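Local coordinates for choline dehydrogenase and related flavoproteins (PDB 3Q9T), which oxidises formate as a formate oxidase of the glucose-methanol-choline family, with 8-formyl-FAD as its flavin cofactor, at residues 455-460 against 500-505; 68-71 against 77-80. All blocks are in the same frame, centred on the assembly; numbering follows the deposited sequence.

Overall arrangement
The two contacts sit on the same side of the chain's centre, their own centres about 14 Å apart, and they touch directly. Contact 2 is the hairpin of strands 67-74 and 77-81; contact 1 packs helix 454-473 against helix 494-504. The hairpin grips the C-terminal end of the second helix: Asp503 OD1 is 2.5 Å from Tyr77 OH, a probable hydrogen bond, and Cys505 O is 2.7 Å from Arg79 NH2, again a probable hydrogen bond; the same nitrogen bonds to Leu502 O. Contact 2 is nearer the cofactor: the side chain of Thr69 is about 10 Å from the bound 8-formyl-FAD. Contact 1 lies away from the flavin site.

Contact 1 of 2, residues 455-460 against 500-505; sequences LDIIAM and AVLDRC
Ile457 and Leu502 meet through their far ends, the side chains crossing at about a right angle with Ile457 CD1 3.7 Å from Leu502 CD2. Ile457 reaches this far because its CG1 stands anti to its own carbonyl carbon (chi1 -62°) and the chain stays fully extended beyond it. Its other branch, Ile457 CG2, comes no nearer than 4.4 Å to Val501 CB, and CD1 makes the closest approach of the residue. Met460, one turn further along, supplies the second half of the contact. Met460 CG lies 3.7 Å from Val501 CG1 and, less closely, 4.1 Å from Val501 CG2, leaning slantwise against the fork of the valine. The methionine then bends, which carries the sulfur away from that fork. Everything that meets here is buried and apolar. Val310 of strand 308-316 touches both Met460 and Val501, while Val421 and Leu423 of strand 415-423 also pack on Met460. The axes of segments 455-460 and 500-504 come within 10.3 Å and lie at 93° to each other. This is nearly perpendicular helix-helix packing over an antiparallel part of the large mixed sheet, consistent with the substrate-binding domain of GMC oxidoreductases.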
ATOM      1  N   LEU A 455     -11.384 -10.491 -14.999  1.00 18.34           N
ATOM      2  CA  LEU A 455     -11.073 -10.513 -16.439  1.00 21.79           C
ATOM      3  C   LEU A 455      -9.941  -9.552 -16.793  1.00 13.00           C
ATOM      4  O   LEU A 455      -9.121  -9.862 -17.643  1.00 18.37           O
ATOM      5  CB  LEU A 455     -12.295 -10.160 -17.284  1.00 15.86           C
ATOM      6  CG  LEU A 455     -13.084 -11.193 -18.082  1.00 36.28           C
ATOM      7  CD1 LEU A 455     -13.244 -10.711 -19.542  1.00 19.62           C
ATOM      8  CD2 LEU A 455     -12.500 -12.611 -18.014  1.00 19.64           C
ATOM      9  N   ASP A 456      -9.903  -8.390 -16.135  1.00 14.58           N
ATOM     10  CA  ASP A 456      -8.840  -7.399 -16.357  1.00 13.23           C
ATOM     11  C   ASP A 456      -7.483  -7.970 -15.989  1.00 15.07           C
ATOM     12  O   ASP A 456      -6.480  -7.671 -16.631  1.00 16.30           O
ATOM     13  CB  ASP A 456      -9.083  -6.112 -15.549  1.00 17.54           C
ATOM     14  CG  ASP A 456      -9.970  -5.102 -16.276  1.00 18.34           C
ATOM     15  OD1 ASP A 456     -10.396  -5.379 -17.418  1.00 19.70           O
ATOM     16  OD2 ASP A 456     -10.239  -4.015 -15.700  1.00 19.55           O
ATOM     17  N   ILE A 457      -7.438  -8.764 -14.919  1.00 14.41           N
ATOM     18  CA  ILE A 457      -6.188  -9.395 -14.509  1.00 18.01           C
ATOM     19  C   ILE A 457      -5.752 -10.380 -15.597  1.00 16.90           C
ATOM     20  O   ILE A 457      -4.586 -10.439 -15.977  1.00 15.30           O
ATOM     21  CB  ILE A 457      -6.336 -10.152 -13.151  1.00 20.41           C
ATOM     22  CG1 ILE A 457      -6.699  -9.175 -12.020  1.00 16.17           C
ATOM     23  CG2 ILE A 457      -5.070 -10.931 -12.821  1.00 14.55           C
ATOM     24  CD1 ILE A 457      -6.873  -9.844 -10.646  1.00 18.22           C
ATOM     25  N   ILE A 458      -6.710 -11.135 -16.112  1.00 14.85           N
ATOM     26  CA  ILE A 458      -6.418 -12.131 -17.146  1.00 20.55           C
ATOM     27  C   ILE A 458      -5.893 -11.462 -18.416  1.00 20.76           C
ATOM     28  O   ILE A 458      -4.940 -11.941 -19.018  1.00 21.47           O
ATOM     29  CB  ILE A 458      -7.660 -13.001 -17.452  1.00 16.45           C
ATOM     30  CG1 ILE A 458      -7.913 -13.928 -16.271  1.00 19.01           C
ATOM     31  CG2 ILE A 458      -7.488 -13.778 -18.749  1.00 16.58           C
ATOM     32  CD1 ILE A 458      -9.341 -14.333 -16.106  1.00 18.60           C
ATOM     33  N   ALA A 459      -6.498 -10.345 -18.805  1.00 17.24           N
ATOM     34  CA  ALA A 459      -6.027  -9.614 -19.974  1.00 16.93           C
ATOM     35  C   ALA A 459      -4.628  -9.040 -19.734  1.00 21.93           C
ATOM     36  O   ALA A 459      -3.747  -9.145 -20.598  1.00 19.80           O
ATOM     37  CB  ALA A 459      -7.012  -8.497 -20.349  1.00 19.34           C
ATOM     38  N   MET A 460      -4.417  -8.444 -18.562  1.00 20.82           N
ATOM     39  CA  MET A 460      -3.117  -7.847 -18.262  1.00 19.71           C
ATOM     40  C   MET A 460      -2.034  -8.904 -18.274  1.00 19.98           C
ATOM     41  O   MET A 460      -0.968  -8.698 -18.851  1.00 19.15           O
ATOM     42  CB  MET A 460      -3.108  -7.091 -16.929  1.00 17.62           C
ATOM     43  CG  MET A 460      -1.733  -6.507 -16.606  1.00 15.35           C
ATOM     44  SD  MET A 460      -1.240  -5.279 -17.834  1.00 15.35           S
ATOM     45  CE  MET A 460      -2.032  -3.787 -17.150  1.00 10.91           C
ATOM     46  N   ALA A 500       1.524 -11.052  -9.255  1.00 15.98           N
ATOM     47  CA  ALA A 500       2.425 -10.159  -9.979  1.00 23.21           C
ATOM     48  C   ALA A 500       1.698  -8.943 -10.561  1.00 24.53           C
ATOM     49  O   ALA A 500       2.166  -7.816 -10.425  1.00 16.98           O
ATOM     50  CB  ALA A 500       3.139 -10.921 -11.095  1.00 17.11           C
ATOM     51  N   VAL A 501       0.559  -9.173 -11.210  1.00 18.62           N
ATOM     52  CA  VAL A 501      -0.184  -8.080 -11.832  1.00 17.79           C
ATOM     53  C   VAL A 501      -0.669  -7.073 -10.783  1.00 21.13           C
ATOM     54  O   VAL A 501      -0.450  -5.867 -10.902  1.00 20.83           O
ATOM     55  CB  VAL A 501      -1.368  -8.615 -12.655  1.00 19.58           C
ATOM     56  CG1 VAL A 501      -2.273  -7.488 -13.081  1.00 17.02           C
ATOM     57  CG2 VAL A 501      -0.859  -9.381 -13.871  1.00 20.25           C
ATOM     58  N   LEU A 502      -1.307  -7.573  -9.732  1.00 22.54           N
ATOM     59  CA  LEU A 502      -1.809  -6.697  -8.687  1.00 21.08           C
ATOM     60  C   LEU A 502      -0.680  -5.944  -7.988  1.00 15.52           C
ATOM     61  O   LEU A 502      -0.812  -4.760  -7.668  1.00 18.57           O
ATOM     62  CB  LEU A 502      -2.654  -7.466  -7.664  1.00 13.35           C
ATOM     63  CG  LEU A 502      -3.879  -8.197  -8.225  1.00 19.01           C
ATOM     64  CD1 LEU A 502      -4.560  -8.976  -7.135  1.00 14.98           C
ATOM     65  CD2 LEU A 502      -4.863  -7.229  -8.898  1.00 17.39           C
ATOM     66  N   ASP A 503       0.424  -6.622  -7.745  1.00 17.50           N
ATOM     67  CA  ASP A 503       1.464  -6.050  -6.904  1.00 18.73           C
ATOM     68  C   ASP A 503       2.418  -5.148  -7.670  1.00 22.25           C
ATOM     69  O   ASP A 503       3.157  -4.360  -7.075  1.00 25.03           O
ATOM     70  CB  ASP A 503       2.244  -7.147  -6.172  1.00 21.43           C
ATOM     71  CG  ASP A 503       2.937  -6.623  -4.941  1.00 21.00           C
ATOM     72  OD1 ASP A 503       2.293  -5.863  -4.182  1.00 20.80           O
ATOM     73  OD2 ASP A 503       4.122  -6.947  -4.740  1.00 23.42           O
ATOM     74  N   ARG A 504       2.404  -5.256  -8.989  1.00 18.77           N
ATOM     75  CA  ARG A 504       3.364  -4.530  -9.799  1.00 16.73           C
ATOM     76  C   ARG A 504       2.727  -3.475 -10.686  1.00 18.62           C
ATOM     77  O   ARG A 504       3.432  -2.718 -11.375  1.00 16.03           O
ATOM     78  CB  ARG A 504       4.103  -5.506 -10.694  1.00 21.44           C
ATOM     79  CG  ARG A 504       5.183  -6.266 -10.011  1.00 22.26           C
ATOM     80  CD  ARG A 504       6.387  -6.224 -10.902  1.00 26.40           C
ATOM     81  NE  ARG A 504       6.684  -7.549 -11.367  1.00 19.13           N
ATOM     82  CZ  ARG A 504       7.630  -7.842 -12.245  1.00 23.06           C
ATOM     83  NH1 ARG A 504       8.355  -6.881 -12.805  1.00 19.62           N
ATOM     84  NH2 ARG A 504       7.821  -9.113 -12.574  1.00 24.13           N
ATOM     85  N   CYS A 505       1.401  -3.445 -10.705  1.00 12.61           N
ATOM     86  CA  CYS A 505       0.703  -2.529 -11.590  1.00 15.44           C
ATOM     87  C   CYS A 505       0.777  -1.113 -11.026  1.00 15.87           C
ATOM     88  O   CYS A 505       1.057  -0.923  -9.842  1.00 11.32           O
ATOM     89  CB  CYS A 505      -0.758  -2.948 -11.742  1.00 17.21           C
ATOM     90  SG  CYS A 505      -1.762  -2.580 -10.286  1.00 18.41           S
TER

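Contact 2 of 2, residues 68-71 against 77-80; sequences KTTM and YERI
Arg79 O takes the backbone hydrogen bond of Met71 N at 2.9 Å and also a CA-H...O contact from Thr70 CA, 3.5 Å away. It is a joint of the antiparallel hairpin formed by strands 67-74 and 77-81. Next to this bond, Thr70 and Ile80 form a non-hydrogen-bonded pair whose side chains share a face and cross at about a right angle, Thr70 OG1 lying 4.1 Å from Ile80 CG1. With Thr70 CG2 turned anti to its backbone nitrogen, the methyl lies 3.6 Å from Arg79 O and against Glu78 CG, while OG1 takes up a water at 2.7 Å. That water donates to Glu78 OE1 at 2.6 Å, closing a bridge between the strands. The glutamate has charged partners too: OE1 pairs with Arg73, and OE2 with Lys68 of the second subunit. Ile80 packs on Ile80 of that subunit, so this face helps build the dimer interface. Arg79 is held at several points. NH1 pairs with Glu81, and Met71 CG comes obliquely to within 4.2 Å of the same nitrogen. Arg79 NE donates to Tyr77 OH at 2.7 Å and 150°, the hydroxyl oxygen lying exactly in the guanidinium plane.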
ATOM      1  N   LYS A  68      -1.264  10.879  -2.681  1.00 15.94           N
ATOM      2  CA  LYS A  68      -1.529   9.501  -2.306  1.00 16.73           C
ATOM      3  C   LYS A  68      -2.778   9.048  -3.051  1.00 17.95           C
ATOM      4  O   LYS A  68      -3.759   9.799  -3.117  1.00 14.22           O
ATOM      5  CB  LYS A  68      -1.814   9.407  -0.807  1.00 15.86           C
ATOM      6  CG  LYS A  68      -0.629   9.759   0.096  1.00 16.47           C
ATOM      7  CD  LYS A  68      -1.053   9.697   1.549  1.00 16.37           C
ATOM      8  CE  LYS A  68       0.152   9.670   2.486  1.00 21.53           C
ATOM      9  NZ  LYS A  68      -0.311   9.714   3.906  1.00 21.32           N
ATOM     10  N   THR A  69      -2.744   7.846  -3.627  1.00 14.17           N
ATOM     11  CA  THR A  69      -3.963   7.231  -4.135  1.00 13.74           C
ATOM     12  C   THR A  69      -3.967   5.709  -4.079  1.00 15.62           C
ATOM     13  O   THR A  69      -2.942   5.062  -4.267  1.00 14.22           O
ATOM     14  CB  THR A  69      -4.387   7.728  -5.579  1.00 17.98           C
ATOM     15  OG1 THR A  69      -4.086   6.739  -6.561  1.00 18.13           O
ATOM     16  CG2 THR A  69      -3.757   9.022  -5.937  1.00  8.13           C
ATOM     17  N   THR A  70      -5.141   5.153  -3.798  1.00 17.90           N
ATOM     18  CA  THR A  70      -5.335   3.709  -3.784  1.00 16.04           C
ATOM     19  C   THR A  70      -5.413   3.190  -5.216  1.00 19.69           C
ATOM     20  O   THR A  70      -6.293   3.588  -5.995  1.00 18.50           O
ATOM     21  CB  THR A  70      -6.635   3.321  -3.032  1.00 20.51           C
ATOM     22  OG1 THR A  70      -6.545   3.733  -1.668  1.00 23.34           O
ATOM     23  CG2 THR A  70      -6.894   1.800  -3.098  1.00 19.42           C
ATOM     24  N   MET A  71      -4.491   2.294  -5.546  1.00 18.34           N
ATOM     25  CA  MET A  71      -4.365   1.752  -6.894  1.00 20.51           C
ATOM     26  C   MET A  71      -5.338   0.611  -7.093  1.00 17.80           C
ATOM     27  O   MET A  71      -6.024   0.527  -8.112  1.00 17.26           O
ATOM     28  CB  MET A  71      -2.934   1.268  -7.127  1.00 22.16           C
ATOM     29  CG  MET A  71      -1.900   2.400  -7.084  1.00 15.31           C
ATOM     30  SD  MET A  71      -1.925   3.413  -8.591  1.00 25.70           S
ATOM     31  CE  MET A  71      -1.813   5.045  -7.868  1.00 17.06           C
ATOM     32  N   TYR A  77      -6.687  -8.050  -2.026  1.00 17.79           N
ATOM     33  CA  TYR A  77      -5.511  -7.196  -2.218  1.00 17.08           C
ATOM     34  C   TYR A  77      -5.849  -5.696  -2.201  1.00 16.80           C
ATOM     35  O   TYR A  77      -6.883  -5.282  -2.726  1.00 17.45           O
ATOM     36  CB  TYR A  77      -4.778  -7.590  -3.519  1.00 21.70           C
ATOM     37  CG  TYR A  77      -3.477  -6.842  -3.746  1.00 18.21           C
ATOM     38  CD1 TYR A  77      -3.477  -5.586  -4.352  1.00 18.16           C
ATOM     39  CD2 TYR A  77      -2.263  -7.376  -3.347  1.00 14.84           C
ATOM     40  CE1 TYR A  77      -2.304  -4.882  -4.558  1.00 21.57           C
ATOM     41  CE2 TYR A  77      -1.059  -6.674  -3.557  1.00 21.14           C
ATOM     42  CZ  TYR A  77      -1.094  -5.424  -4.166  1.00 19.84           C
ATOM     43  OH  TYR A  77       0.058  -4.693  -4.380  1.00 21.23           O
ATOM     44  N   GLU A  78      -4.988  -4.893  -1.573  1.00 19.33           N
ATOM     45  CA  GLU A  78      -5.134  -3.434  -1.582  1.00 15.32           C
ATOM     46  C   GLU A  78      -3.787  -2.724  -1.437  1.00 19.76           C
ATOM     47  O   GLU A  78      -2.986  -3.031  -0.542  1.00 15.25           O
ATOM     48  CB  GLU A  78      -6.124  -2.957  -0.513  1.00 16.78           C
ATOM     49  CG  GLU A  78      -6.425  -1.438  -0.530  1.00 20.32           C
ATOM     50  CD  GLU A  78      -7.588  -1.056   0.389  1.00 19.16           C
ATOM     51  OE1 GLU A  78      -7.827   0.147   0.634  1.00 25.31           O
ATOM     52  OE2 GLU A  78      -8.281  -1.974   0.861  1.00 28.47           O
ATOM     53  N   ARG A  79      -3.539  -1.770  -2.329  1.00 16.29           N
ATOM     54  CA  ARG A  79      -2.303  -1.007  -2.284  1.00 16.56           C
ATOM     55  C   ARG A  79      -2.593   0.481  -2.468  1.00 17.80           C
ATOM     56  O   ARG A  79      -3.421   0.872  -3.287  1.00 19.87           O
ATOM     57  CB  ARG A  79      -1.348  -1.504  -3.358  1.00 15.97           C
ATOM     58  CG  ARG A  79      -0.088  -0.693  -3.524  1.00 13.00           C
ATOM     59  CD  ARG A  79       1.035  -1.596  -3.999  1.00 19.39           C
ATOM     60  NE  ARG A  79       0.750  -2.235  -5.282  1.00 14.65           N
ATOM     61  CZ  ARG A  79       0.854  -1.612  -6.456  1.00 18.54           C
ATOM     62  NH1 ARG A  79       1.230  -0.345  -6.506  1.00 19.85           N
ATOM     63  NH2 ARG A  79       0.588  -2.248  -7.582  1.00 15.63           N
ATOM     64  N   ILE A  80      -1.909   1.305  -1.697  1.00 12.00           N
ATOM     65  CA  ILE A  80      -2.040   2.737  -1.825  1.00 15.89           C
ATOM     66  C   ILE A  80      -0.645   3.222  -2.175  1.00 19.73           C
ATOM     67  O   ILE A  80       0.343   2.637  -1.743  1.00 23.35           O
ATOM     68  CB  ILE A  80      -2.596   3.373  -0.543  1.00 16.85           C
ATOM     69  CG1 ILE A  80      -2.745   4.893  -0.708  1.00 20.89           C
ATOM     70  CG2 ILE A  80      -1.708   3.018   0.662  1.00 19.80           C
ATOM     71  CD1 ILE A  80      -3.329   5.586   0.549  1.00 12.52           C
TER
HETATM   72  O   HOH W   1      -6.078   2.060   0.454  1.00 25.57           O